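PDB 3D01: uncharacterized protein, which is of unknown function but belongs to the YjgF/endoribonuclease L-PSP and chorismate mutase-like group and assembles as a trimer. Local coordinates for residues Leu63-Gln74 with Ala110-Val121; Ala76-Ile84 with Ala153-Val161. All coordinates share one frame; numbering follows the deposited sequence.

Contact 1 of 2, residues Leu63-Gln74 with Ala110-Val121; sequences LVGRDVDVASAQ and ASVPEFVEQHLV
Val64 overlaps the ring of Phe115, laying CG1 over one face, 3.5 Å from the ring centroid and only 16° off its normal. With CG anti to the backbone N (chi1 179°), the Phe115 ring is carried across to segment 63-74 and offers Val64 this face in a CH-pi contact; Glu117 N lies over the centre of the other. Val70 meets the same ring differently, its CG2 standing at the rim near the ring plane, 3.6 Å from Phe115 CE1. One phenyl group thus joins a loop to the first turn of a helix, while Phe115 O is hydrogen-bonded to Ser148 OG of the second subunit.

The backbone secures the loop end by a single beta bridge. Val64 N donates to Ala110 O at 2.8 Å, and Val112 N returns a nearly straight bond to Val64 O at 3.1 Å. Alongside it, Val112 CG1 touches both Leu63 CD1 (3.7 Å) and Arg66 CB (3.6 Å). Gly65 then turns the chain with backbone angles that favour glycine, and its lack of a side chain leaves room for Val112 CG2 and Phe115 CB. Leu63 N is held by Asp67 OD2, a residue of the pocket that binds the polyether in the crystal.

Where the helices meet, Gln74 NE2 reaches Leu120 O at 2.9 Å; the bond is straight at nitrogen (165°), but the donor stands above the carbonyl plane. Ala73 CB packs on both methyls of Val121.

The contact therefore joins the starts of helices 70-91 and 118-133, with Val64 and Val121 also resting on Val109 of strand 99-110.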
ATOM      1  N   LEU I  63       4.156   0.136  21.393  1.00 14.26           N
ATOM      2  CA  LEU I  63       3.170  -0.764  20.831  1.00 12.73           C
ATOM      3  C   LEU I  63       1.841  -0.527  21.440  1.00 13.03           C
ATOM      4  O   LEU I  63       1.670  -0.491  22.669  1.00 13.27           O
ATOM      5  CB  LEU I  63       3.526  -2.231  21.060  1.00 12.61           C
ATOM      6  CG  LEU I  63       4.889  -2.695  20.596  1.00 13.98           C
ATOM      7  CD1 LEU I  63       5.170  -4.201  20.965  1.00 14.97           C
ATOM      8  CD2 LEU I  63       5.003  -2.463  19.115  1.00 14.18           C
ATOM      9  N   VAL I  64       0.876  -0.395  20.571  1.00 13.84           N
ATOM     10  CA  VAL I  64      -0.497  -0.333  20.999  1.00 14.40           C
ATOM     11  C   VAL I  64      -0.909  -1.710  21.608  1.00 14.82           C
ATOM     12  O   VAL I  64      -0.702  -2.798  21.005  1.00 14.89           O
ATOM     13  CB  VAL I  64      -1.396   0.088  19.834  1.00 15.05           C
ATOM     14  CG1 VAL I  64      -2.766   0.344  20.348  1.00 13.97           C
ATOM     15  CG2 VAL I  64      -0.790   1.342  19.056  1.00 13.60           C
ATOM     16  N   GLY I  65      -1.472  -1.644  22.807  1.00 14.80           N
ATOM     17  CA  GLY I  65      -1.801  -2.827  23.599  1.00 15.20           C
ATOM     18  C   GLY I  65      -0.729  -3.181  24.616  1.00 15.64           C
ATOM     19  O   GLY I  65      -0.927  -4.075  25.453  1.00 16.19           O
ATOM     20  N   ARG I  66       0.406  -2.479  24.555  1.00 15.65           N
ATOM     21  CA  ARG I  66       1.469  -2.664  25.545  1.00 15.91           C
ATOM     22  C   ARG I  66       1.921  -1.349  26.136  1.00 15.66           C
ATOM     23  O   ARG I  66       1.880  -1.202  27.329  1.00 15.73           O
ATOM     24  CB  ARG I  66       2.644  -3.429  24.961  1.00 15.66           C
ATOM     25  CG  ARG I  66       3.817  -3.576  25.899  1.00 16.27           C
ATOM     26  CD  ARG I  66       4.990  -4.357  25.325  1.00 15.28           C
ATOM     27  NE  ARG I  66       6.013  -4.430  26.347  1.00 15.34           N
ATOM     28  CZ  ARG I  66       6.005  -5.265  27.379  1.00 14.77           C
ATOM     29  NH1 ARG I  66       5.128  -6.244  27.459  1.00 12.28           N
ATOM     30  NH2 ARG I  66       6.938  -5.140  28.317  1.00 15.67           N
ATOM     31  N   ASP I  67       2.401  -0.437  25.292  1.00 16.40           N
ATOM     32  CA  ASP I  67       2.972   0.837  25.728  1.00 16.54           C
ATOM     33  C   ASP I  67       1.953   1.979  25.687  1.00 17.07           C
ATOM     34  O   ASP I  67       2.039   2.937  26.473  1.00 16.70           O
ATOM     35  CB  ASP I  67       4.140   1.176  24.827  1.00 15.82           C
ATOM     36  CG  ASP I  67       5.229   0.129  24.887  1.00 16.82           C
ATOM     37  OD1 ASP I  67       5.738  -0.130  26.004  1.00 17.30           O
ATOM     38  OD2 ASP I  67       5.551  -0.439  23.834  1.00 17.41           O
ATOM     39  N   VAL I  68       1.004   1.860  24.770  1.00 16.36           N
ATOM     40  CA  VAL I  68      -0.006   2.895  24.512  1.00 17.61           C
ATOM     41  C   VAL I  68      -1.367   2.260  24.385  1.00 18.22           C
ATOM     42  O   VAL I  68      -1.504   1.129  23.927  1.00 16.17           O
ATOM     43  CB  VAL I  68       0.335   3.724  23.233  1.00 18.92           C
ATOM     44  CG1 VAL I  68       1.787   4.218  23.360  1.00 20.30           C
ATOM     45  CG2 VAL I  68       0.185   2.973  22.026  1.00 19.59           C
ATOM     46  N   ASP I  69      -2.364   2.995  24.851  1.00 18.33           N
ATOM     47  CA  ASP I  69      -3.747   2.566  24.749  1.00 18.85           C
ATOM     48  C   ASP I  69      -4.410   3.159  23.500  1.00 18.57           C
ATOM     49  O   ASP I  69      -3.789   3.910  22.763  1.00 18.01           O
ATOM     50  CB  ASP I  69      -4.521   2.929  26.034  1.00 19.63           C
ATOM     51  CG  ASP I  69      -4.681   4.447  26.287  1.00 21.33           C
ATOM     52  OD1 ASP I  69      -4.365   5.302  25.450  1.00 20.87           O
ATOM     53  OD2 ASP I  69      -5.162   4.769  27.407  1.00 28.07           O
ATOM     54  N   VAL I  70      -5.686   2.835  23.293  1.00 18.97           N
ATOM     55  CA  VAL I  70      -6.344   3.235  22.069  1.00 18.61           C
ATOM     56  C   VAL I  70      -6.434   4.765  21.974  1.00 18.43           C
ATOM     57  O   VAL I  70      -6.169   5.356  20.900  1.00 18.86           O
ATOM     58  CB  VAL I  70      -7.711   2.558  21.886  1.00 18.27           C
ATOM     59  CG1 VAL I  70      -8.480   3.217  20.719  1.00 17.08           C
ATOM     60  CG2 VAL I  70      -7.511   1.048  21.638  1.00 18.37           C
ATOM     61  N   ALA I  71      -6.790   5.407  23.076  1.00 18.65           N
ATOM     62  CA  ALA I  71      -6.951   6.870  23.045  1.00 19.04           C
ATOM     63  C   ALA I  71      -5.624   7.550  22.644  1.00 18.91           C
ATOM     64  O   ALA I  71      -5.582   8.430  21.777  1.00 19.32           O
ATOM     65  CB  ALA I  71      -7.452   7.364  24.396  1.00 18.92           C
ATOM     66  N   SER I  72      -4.519   7.126  23.251  1.00 18.75           N
ATOM     67  CA  SER I  72      -3.218   7.700  22.902  1.00 18.38           C
ATOM     68  C   SER I  72      -2.826   7.412  21.437  1.00 17.29           C
ATOM     69  O   SER I  72      -2.233   8.244  20.761  1.00 17.82           O
ATOM     70  CB  SER I  72      -2.133   7.173  23.827  1.00 18.01           C
ATOM     71  OG  SER I  72      -2.378   7.602  25.145  1.00 20.28           O
ATOM     72  N   ALA I  73      -3.138   6.198  20.974  1.00 17.33           N
ATOM     73  CA  ALA I  73      -2.879   5.795  19.606  1.00 16.32           C
ATOM     74  C   ALA I  73      -3.730   6.614  18.628  1.00 15.91           C
ATOM     75  O   ALA I  73      -3.258   6.985  17.549  1.00 15.01           O
ATOM     76  CB  ALA I  73      -3.157   4.283  19.424  1.00 15.48           C
ATOM     77  N   GLN I  74      -4.976   6.901  18.997  1.00 16.53           N
ATOM     78  CA  GLN I  74      -5.808   7.789  18.190  1.00 17.37           C
ATOM     79  C   GLN I  74      -5.179   9.186  18.038  1.00 17.49           C
ATOM     80  O   GLN I  74      -5.205   9.755  16.961  1.00 17.51           O
ATOM     81  CB  GLN I  74      -7.211   7.902  18.777  1.00 17.58           C
ATOM     82  CG  GLN I  74      -8.037   6.662  18.499  1.00 18.85           C
ATOM     83  CD  GLN I  74      -9.328   6.595  19.284  1.00 19.52           C
ATOM     84  OE1 GLN I  74      -9.455   7.183  20.369  1.00 22.87           O
ATOM     85  NE2 GLN I  74     -10.318   5.871  18.732  1.00 20.51           N
ATOM     86  N   ALA I 110       1.542   0.060  15.173  1.00 13.57           N
ATOM     87  CA  ALA I 110       2.513  -0.833  15.843  1.00 12.77           C
ATOM     88  C   ALA I 110       1.717  -1.506  16.967  1.00 12.84           C
ATOM     89  O   ALA I 110       1.094  -0.823  17.814  1.00 13.15           O
ATOM     90  CB  ALA I 110       3.754  -0.036  16.359  1.00 12.29           C
ATOM     91  N   SER I 111       1.627  -2.844  16.909  1.00 12.36           N
ATOM     92  CA  SER I 111       0.653  -3.578  17.727  1.00 12.55           C
ATOM     93  C   SER I 111       1.253  -4.817  18.355  1.00 13.05           C
ATOM     94  O   SER I 111       2.013  -5.534  17.698  1.00 13.29           O
ATOM     95  CB  SER I 111      -0.549  -4.060  16.882  1.00 12.46           C
ATOM     96  OG  SER I 111      -1.200  -3.019  16.189  1.00 13.46           O
ATOM     97  N   VAL I 112       0.842  -5.116  19.583  1.00 13.03           N
ATOM     98  CA  VAL I 112       1.049  -6.481  20.092  1.00 14.13           C
ATOM     99  C   VAL I 112      -0.016  -7.361  19.408  1.00 14.69           C
ATOM    100  O   VAL I 112      -1.046  -6.876  18.960  1.00 14.21           O
ATOM    101  CB  VAL I 112       0.980  -6.624  21.643  1.00 13.82           C
ATOM    102  CG1 VAL I 112       2.118  -5.862  22.375  1.00 16.90           C
ATOM    103  CG2 VAL I 112      -0.410  -6.193  22.221  1.00 12.87           C
ATOM    104  N   PRO I 113       0.246  -8.666  19.311  1.00 15.04           N
ATOM    105  CA  PRO I 113      -0.631  -9.556  18.557  1.00 15.26           C
ATOM    106  C   PRO I 113      -2.033  -9.744  19.133  1.00 14.90           C
ATOM    107  O   PRO I 113      -2.917 -10.203  18.420  1.00 16.19           O
ATOM    108  CB  PRO I 113       0.147 -10.868  18.532  1.00 15.15           C
ATOM    109  CG  PRO I 113       1.590 -10.448  18.757  1.00 17.46           C
ATOM    110  CD  PRO I 113       1.444  -9.381  19.791  1.00 16.10           C
ATOM    111  N   GLU I 114      -2.224  -9.425  20.407  1.00 14.43           N
ATOM    112  CA  GLU I 114      -3.554  -9.429  21.039  1.00 15.31           C
ATOM    113  C   GLU I 114      -4.333  -8.143  20.767  1.00 15.20           C
ATOM    114  O   GLU I 114      -5.534  -8.083  21.038  1.00 15.19           O
ATOM    115  CB  GLU I 114      -3.449  -9.670  22.545  1.00 15.18           C
ATOM    116  CG  GLU I 114      -2.869 -11.019  22.911  1.00 16.47           C
ATOM    117  CD  GLU I 114      -1.393 -11.164  22.544  1.00 16.44           C
ATOM    118  OE1 GLU I 114      -0.610 -10.215  22.815  1.00 18.09           O
ATOM    119  OE2 GLU I 114      -1.012 -12.259  22.019  1.00 18.42           O
ATOM    120  N   PHE I 115      -3.651  -7.126  20.242  1.00 15.59           N
ATOM    121  CA  PHE I 115      -4.316  -5.856  19.955  1.00 15.29           C
ATOM    122  C   PHE I 115      -5.001  -5.942  18.594  1.00 15.64           C
ATOM    123  O   PHE I 115      -4.334  -6.225  17.590  1.00 15.07           O
ATOM    124  CB  PHE I 115      -3.392  -4.669  20.028  1.00 15.27           C
ATOM    125  CG  PHE I 115      -4.098  -3.407  19.719  1.00 14.82           C
ATOM    126  CD1 PHE I 115      -5.066  -2.934  20.611  1.00 13.37           C
ATOM    127  CD2 PHE I 115      -3.902  -2.753  18.504  1.00 13.65           C
ATOM    128  CE1 PHE I 115      -5.769  -1.782  20.339  1.00 14.15           C
ATOM    129  CE2 PHE I 115      -4.625  -1.606  18.220  1.00 15.01           C
ATOM    130  CZ  PHE I 115      -5.537  -1.122  19.123  1.00 14.22           C
ATOM    131  N   VAL I 116      -6.325  -5.712  18.579  1.00 14.74           N
ATOM    132  CA  VAL I 116      -7.128  -5.936  17.371  1.00 15.36           C
ATOM    133  C   VAL I 116      -8.099  -4.783  17.068  1.00 15.69           C
ATOM    134  O   VAL I 116      -9.128  -4.973  16.426  1.00 16.75           O
ATOM    135  CB  VAL I 116      -7.867  -7.315  17.466  1.00 15.50           C
ATOM    136  CG1 VAL I 116      -6.864  -8.448  17.424  1.00 16.44           C
ATOM    137  CG2 VAL I 116      -8.768  -7.386  18.732  1.00 15.87           C
ATOM    138  N   GLU I 117      -7.757  -3.586  17.516  1.00 15.49           N
ATOM    139  CA  GLU I 117      -8.599  -2.408  17.282  1.00 16.19           C
ATOM    140  C   GLU I 117      -7.846  -1.347  16.490  1.00 15.23           C
ATOM    141  O   GLU I 117      -7.999  -0.136  16.702  1.00 15.10           O
ATOM    142  CB  GLU I 117      -9.127  -1.862  18.608  1.00 15.93           C
ATOM    143  CG  GLU I 117     -10.111  -2.805  19.249  1.00 18.64           C
ATOM    144  CD  GLU I 117     -10.450  -2.415  20.672  1.00 21.77           C
ATOM    145  OE1 GLU I 117      -9.557  -2.132  21.478  1.00 29.22           O
ATOM    146  OE2 GLU I 117     -11.625  -2.457  21.005  1.00 29.75           O
ATOM    147  N   GLN I 118      -7.087  -1.812  15.513  1.00 14.59           N
ATOM    148  CA  GLN I 118      -6.377  -0.899  14.626  1.00 14.76           C
ATOM    149  C   GLN I 118      -7.328   0.034  13.857  1.00 15.05           C
ATOM    150  O   GLN I 118      -6.975   1.163  13.556  1.00 16.48           O
ATOM    151  CB  GLN I 118      -5.468  -1.631  13.655  1.00 15.85           C
ATOM    152  CG  GLN I 118      -4.309  -2.404  14.287  1.00 14.77           C
ATOM    153  CD  GLN I 118      -4.677  -3.804  14.728  1.00 15.35           C
ATOM    154  OE1 GLN I 118      -5.835  -4.238  14.595  1.00 12.53           O
ATOM    155  NE2 GLN I 118      -3.674  -4.547  15.225  1.00 14.03           N
ATOM    156  N   HIS I 119      -8.518  -0.453  13.540  1.00 15.23           N
ATOM    157  CA  HIS I 119      -9.567   0.397  12.898  1.00 15.80           C
ATOM    158  C   HIS I 119      -9.924   1.590  13.784  1.00 15.85           C
ATOM    159  O   HIS I 119     -10.050   2.714  13.300  1.00 16.34           O
ATOM    160  CB  HIS I 119     -10.806  -0.410  12.527  1.00 16.23           C
ATOM    161  CG  HIS I 119     -11.401  -1.159  13.677  1.00 17.18           C
ATOM    162  ND1 HIS I 119     -10.727  -2.158  14.354  1.00 16.63           N
ATOM    163  CD2 HIS I 119     -12.613  -1.063  14.262  1.00 20.56           C
ATOM    164  CE1 HIS I 119     -11.504  -2.629  15.313  1.00 20.57           C
ATOM    165  NE2 HIS I 119     -12.648  -1.974  15.284  1.00 19.46           N
ATOM    166  N   LEU I 120     -10.046   1.363  15.088  1.00 16.12           N
ATOM    167  CA  LEU I 120     -10.356   2.441  16.023  1.00 16.00           C
ATOM    168  C   LEU I 120      -9.216   3.447  16.096  1.00 16.28           C
ATOM    169  O   LEU I 120      -9.440   4.674  16.250  1.00 15.98           O
ATOM    170  CB  LEU I 120     -10.625   1.858  17.394  1.00 16.11           C
ATOM    171  CG  LEU I 120     -11.809   0.899  17.436  1.00 17.77           C
ATOM    172  CD1 LEU I 120     -12.127   0.596  18.914  1.00 18.47           C
ATOM    173  CD2 LEU I 120     -12.989   1.453  16.681  1.00 18.98           C
ATOM    174  N   VAL I 121      -7.989   2.940  15.997  1.00 15.85           N
ATOM    175  CA  VAL I 121      -6.814   3.811  16.029  1.00 15.62           C
ATOM    176  C   VAL I 121      -6.789   4.724  14.821  1.00 15.61           C
ATOM    177  O   VAL I 121      -6.631   5.930  14.946  1.00 16.37           O
ATOM    178  CB  VAL I 121      -5.508   2.992  16.128  1.00 15.39           C
ATOM    179  CG1 VAL I 121      -4.266   3.906  15.901  1.00 15.13           C
ATOM    180  CG2 VAL I 121      -5.491   2.231  17.482  1.00 16.09           C
TER

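Contact 2 of 2, residues Ala76-Ile84 with Ala153-Val161; sequences AAELCAVNI and ASVEIDAIV
Cys80 and Ile84 stand over the flat peptide groups of the strand. Cys80 SG sits above the plane of the Val155-Glu156 peptide, 3.4 Å from Val155 O, and Ile84 CD1 lies above the carbonyl oxygen of Ile157, 3.6 Å from Ile157 O, on the same face. Glu156 and Asp158 lie on the opposite face, against the third subunit, where Asp158 OD2 forms a salt bridge with Lys104 NZ of that subunit. Along its two edges the strand is hydrogen-bonded to its neighbours, Glu156 with Phe108 on one and Ile157 with Gln50 on the other.

This is the helix-on-sheet packing of the YjgF-like alpha/beta fold, in which the helices cover one face of the sheet and the other face looks into the trimer. Helix 76-84 runs in the same general direction as strand 155-161, at 34° to it, with the segment axes 7.8 Å apart at their closest. The short side chains Ala76, Ala77 and Cys80 probably allow this near approach, and every residue that touches is buried.

Alternate strand residues supply the surface. Val155 sets CG2 against Ala76 CB at 3.7 Å, while Ile157 lies against Cys80 and Ala77, nearly one turn apart: its CG1 is 3.7 Å from Cys80 CB and its CD1 reaches Ala77 O. One turn on from Cys80, Ile84 crosses Ile157 at about a right angle. With CG1 anti to the carbonyl carbon (chi1 -74°), Ile84 CD1 goes to Ile157 CG2 at 3.6 Å, whereas Ile84 CG2 faces the smaller Ala159, resting 3.9 Å from Ala159 CB.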
ATOM      1  N   ALA I  76      -1.959   9.773  18.185  1.00 17.39           N
ATOM      2  CA  ALA I  76      -0.915   9.487  17.201  1.00 16.37           C
ATOM      3  C   ALA I  76      -1.428   9.530  15.751  1.00 16.39           C
ATOM      4  O   ALA I  76      -0.807  10.157  14.893  1.00 15.66           O
ATOM      5  CB  ALA I  76      -0.226   8.119  17.486  1.00 16.69           C
ATOM      6  N   ALA I  77      -2.568   8.879  15.491  1.00 15.47           N
ATOM      7  CA  ALA I  77      -3.134   8.818  14.142  1.00 15.82           C
ATOM      8  C   ALA I  77      -3.488  10.260  13.641  1.00 16.22           C
ATOM      9  O   ALA I  77      -3.203  10.649  12.500  1.00 14.62           O
ATOM     10  CB  ALA I  77      -4.363   7.918  14.142  1.00 15.44           C
ATOM     11  N   GLU I  78      -4.062  11.038  14.540  1.00 17.02           N
ATOM     12  CA  GLU I  78      -4.402  12.467  14.286  1.00 18.04           C
ATOM     13  C   GLU I  78      -3.162  13.237  13.874  1.00 18.11           C
ATOM     14  O   GLU I  78      -3.184  13.955  12.874  1.00 19.03           O
ATOM     15  CB  GLU I  78      -5.009  13.102  15.525  1.00 18.27           C
ATOM     16  CG  GLU I  78      -6.465  12.697  15.831  1.00 20.45           C
ATOM     17  CD  GLU I  78      -6.989  13.187  17.190  1.00 21.33           C
ATOM     18  OE1 GLU I  78      -6.211  13.441  18.143  1.00 25.73           O
ATOM     19  OE2 GLU I  78      -8.232  13.327  17.310  1.00 26.67           O
ATOM     20  N   LEU I  79      -2.069  13.058  14.632  1.00 18.03           N
ATOM     21  CA  LEU I  79      -0.791  13.696  14.314  1.00 17.33           C
ATOM     22  C   LEU I  79      -0.217  13.268  12.952  1.00 17.23           C
ATOM     23  O   LEU I  79       0.273  14.097  12.172  1.00 16.39           O
ATOM     24  CB  LEU I  79       0.215  13.489  15.444  1.00 17.75           C
ATOM     25  CG  LEU I  79      -0.001  14.301  16.731  1.00 17.50           C
ATOM     26  CD1 LEU I  79       1.008  13.851  17.771  1.00 18.89           C
ATOM     27  CD2 LEU I  79       0.030  15.835  16.505  1.00 20.07           C
ATOM     28  N   CYS I  80      -0.284  11.967  12.651  1.00 17.38           N
ATOM     29  CA  CYS I  80       0.088  11.467  11.343  1.00 17.02           C
ATOM     30  C   CYS I  80      -0.710  12.203  10.273  1.00 16.60           C
ATOM     31  O   CYS I  80      -0.145  12.645   9.276  1.00 17.68           O
ATOM     32  CB  CYS I  80      -0.162   9.953  11.240  1.00 17.92           C
ATOM     33  SG  CYS I  80       0.932   8.965  12.271  1.00 18.78           S
ATOM     34  N   ALA I  81      -2.014  12.303  10.489  1.00 15.84           N
ATOM     35  CA  ALA I  81      -2.933  12.990   9.561  1.00 17.12           C
ATOM     36  C   ALA I  81      -2.586  14.456   9.393  1.00 17.16           C
ATOM     37  O   ALA I  81      -2.645  14.970   8.292  1.00 18.89           O
ATOM     38  CB  ALA I  81      -4.378  12.839  10.035  1.00 15.46           C
ATOM     39  N   VAL I  82      -2.220  15.131  10.466  1.00 17.63           N
ATOM     40  CA  VAL I  82      -1.820  16.568  10.381  1.00 17.87           C
ATOM     41  C   VAL I  82      -0.522  16.702   9.554  1.00 18.31           C
ATOM     42  O   VAL I  82      -0.355  17.601   8.721  1.00 18.73           O
ATOM     43  CB  VAL I  82      -1.667  17.196  11.807  1.00 17.91           C
ATOM     44  CG1 VAL I  82      -0.937  18.577  11.774  1.00 19.42           C
ATOM     45  CG2 VAL I  82      -3.034  17.283  12.532  1.00 18.48           C
ATOM     46  N   ASN I  83       0.407  15.771   9.752  1.00 18.30           N
ATOM     47  CA  ASN I  83       1.618  15.754   8.958  1.00 18.26           C
ATOM     48  C   ASN I  83       1.332  15.446   7.494  1.00 18.35           C
ATOM     49  O   ASN I  83       1.938  16.039   6.613  1.00 18.54           O
ATOM     50  CB  ASN I  83       2.652  14.798   9.574  1.00 19.47           C
ATOM     51  CG  ASN I  83       3.297  15.381  10.815  1.00 20.34           C
ATOM     52  OD1 ASN I  83       2.866  15.149  11.955  1.00 25.68           O
ATOM     53  ND2 ASN I  83       4.305  16.161  10.603  1.00 21.58           N
ATOM     54  N   ILE I  84       0.358  14.582   7.227  1.00 17.68           N
ATOM     55  CA  ILE I  84      -0.079  14.344   5.846  1.00 17.61           C
ATOM     56  C   ILE I  84      -0.584  15.668   5.286  1.00 17.65           C
ATOM     57  O   ILE I  84      -0.161  16.072   4.224  1.00 17.64           O
ATOM     58  CB  ILE I  84      -1.183  13.250   5.721  1.00 17.22           C
ATOM     59  CG1 ILE I  84      -0.572  11.845   5.944  1.00 17.67           C
ATOM     60  CG2 ILE I  84      -1.843  13.276   4.327  1.00 17.39           C
ATOM     61  CD1 ILE I  84      -1.607  10.745   6.125  1.00 17.58           C
ATOM     62  N   ALA I 153       7.641   4.789  16.387  1.00 14.51           N
ATOM     63  CA  ALA I 153       6.323   5.431  16.235  1.00 14.41           C
ATOM     64  C   ALA I 153       5.237   4.383  16.477  1.00 14.40           C
ATOM     65  O   ALA I 153       5.353   3.221  16.016  1.00 15.09           O
ATOM     66  CB  ALA I 153       6.173   6.035  14.849  1.00 14.86           C
ATOM     67  N   SER I 154       4.161   4.807  17.124  1.00 13.80           N
ATOM     68  CA  SER I 154       3.017   3.931  17.354  1.00 14.24           C
ATOM     69  C   SER I 154       2.172   3.753  16.091  1.00 14.11           C
ATOM     70  O   SER I 154       1.517   2.728  15.936  1.00 13.82           O
ATOM     71  CB  SER I 154       2.152   4.423  18.524  1.00 14.62           C
ATOM     72  OG  SER I 154       2.887   4.412  19.740  1.00 14.99           O
ATOM     73  N   VAL I 155       2.180   4.771  15.215  1.00 14.34           N
ATOM     74  CA  VAL I 155       1.375   4.773  14.006  1.00 14.46           C
ATOM     75  C   VAL I 155       2.168   5.480  12.888  1.00 15.08           C
ATOM     76  O   VAL I 155       2.938   6.427  13.151  1.00 15.56           O
ATOM     77  CB  VAL I 155       0.003   5.529  14.201  1.00 14.36           C
ATOM     78  CG1 VAL I 155      -0.868   5.452  12.893  1.00 12.77           C
ATOM     79  CG2 VAL I 155      -0.725   5.067  15.478  1.00 14.37           C
ATOM     80  N   GLU I 156       1.981   4.997  11.674  1.00 15.39           N
ATOM     81  CA  GLU I 156       2.470   5.633  10.465  1.00 15.06           C
ATOM     82  C   GLU I 156       1.355   5.532   9.405  1.00 15.65           C
ATOM     83  O   GLU I 156       0.661   4.498   9.273  1.00 15.34           O
ATOM     84  CB  GLU I 156       3.721   4.931   9.952  1.00 15.43           C
ATOM     85  CG  GLU I 156       4.262   5.452   8.650  1.00 16.19           C
ATOM     86  CD  GLU I 156       5.407   4.562   8.080  1.00 16.93           C
ATOM     87  OE1 GLU I 156       6.069   3.845   8.853  1.00 19.17           O
ATOM     88  OE2 GLU I 156       5.636   4.567   6.847  1.00 22.32           O
ATOM     89  N   ILE I 157       1.192   6.597   8.643  1.00 15.12           N
ATOM     90  CA  ILE I 157       0.049   6.678   7.724  1.00 15.30           C
ATOM     91  C   ILE I 157       0.516   7.365   6.458  1.00 15.77           C
ATOM     92  O   ILE I 157       1.089   8.453   6.522  1.00 16.91           O
ATOM     93  CB  ILE I 157      -1.174   7.477   8.299  1.00 15.40           C
ATOM     94  CG1 ILE I 157      -1.647   6.984   9.685  1.00 13.59           C
ATOM     95  CG2 ILE I 157      -2.372   7.426   7.305  1.00 15.73           C
ATOM     96  CD1 ILE I 157      -2.957   7.671  10.189  1.00 16.33           C
ATOM     97  N   ASP I 158       0.294   6.703   5.319  1.00 15.62           N
ATOM     98  CA  ASP I 158       0.556   7.299   4.020  1.00 16.50           C
ATOM     99  C   ASP I 158      -0.783   7.606   3.331  1.00 16.46           C
ATOM    100  O   ASP I 158      -1.869   7.273   3.856  1.00 16.08           O
ATOM    101  CB  ASP I 158       1.528   6.456   3.176  1.00 17.01           C
ATOM    102  CG  ASP I 158       0.929   5.187   2.611  1.00 18.69           C
ATOM    103  OD1 ASP I 158      -0.316   5.036   2.480  1.00 21.75           O
ATOM    104  OD2 ASP I 158       1.758   4.314   2.278  1.00 22.91           O
ATOM    105  N   ALA I 159      -0.708   8.284   2.186  1.00 16.70           N
ATOM    106  CA  ALA I 159      -1.930   8.743   1.536  1.00 16.78           C
ATOM    107  C   ALA I 159      -1.751   8.911   0.034  1.00 16.96           C
ATOM    108  O   ALA I 159      -0.659   9.159  -0.451  1.00 15.75           O
ATOM    109  CB  ALA I 159      -2.387  10.067   2.137  1.00 17.34           C
ATOM    110  N   ILE I 160      -2.864   8.763  -0.663  1.00 17.60           N
ATOM    111  CA  ILE I 160      -2.986   9.125  -2.064  1.00 18.83           C
ATOM    112  C   ILE I 160      -4.166  10.114  -2.132  1.00 18.43           C
ATOM    113  O   ILE I 160      -5.262   9.860  -1.602  1.00 18.56           O
ATOM    114  CB  ILE I 160      -3.302   7.917  -2.955  1.00 18.00           C
ATOM    115  CG1 ILE I 160      -2.246   6.819  -2.804  1.00 19.61           C
ATOM    116  CG2 ILE I 160      -3.530   8.360  -4.399  1.00 18.62           C
ATOM    117  CD1 ILE I 160      -2.700   5.475  -3.349  1.00 21.87           C
ATOM    118  N   VAL I 161      -3.914  11.258  -2.762  1.00 19.73           N
ATOM    119  CA  VAL I 161      -4.867  12.355  -2.795  1.00 19.92           C
ATOM    120  C   VAL I 161      -5.010  12.805  -4.266  1.00 21.26           C
ATOM    121  O   VAL I 161      -4.027  12.957  -4.989  1.00 21.51           O
ATOM    122  CB  VAL I 161      -4.369  13.528  -1.917  1.00 19.58           C
ATOM    123  CG1 VAL I 161      -5.347  14.681  -1.965  1.00 18.22           C
ATOM    124  CG2 VAL I 161      -4.045  13.090  -0.455  1.00 18.03           C
TER

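How the contacts relate
The two contacts share helix 70-91: contact 1 uses its first turn and the loop before it, contact 2 the turns that follow. Their segments alternate along the chain, 63-74 and 76-84 coming first, then 110-121 and finally 153-161, so the two contacts interleave. Their centres are 15 Å apart; that of contact 2 lies about 3 Å from the centre of the chain, that of contact 1 about 17 Å from it. They meet where Val121 CG1 packs on Val155 CG2 and where Ala110 N probably bonds to Ser154 O. One helix is thereby fixed both to the sheet beneath it and to the neighbouring helix 118-133, while both contacts adjoin other subunits of the trimer.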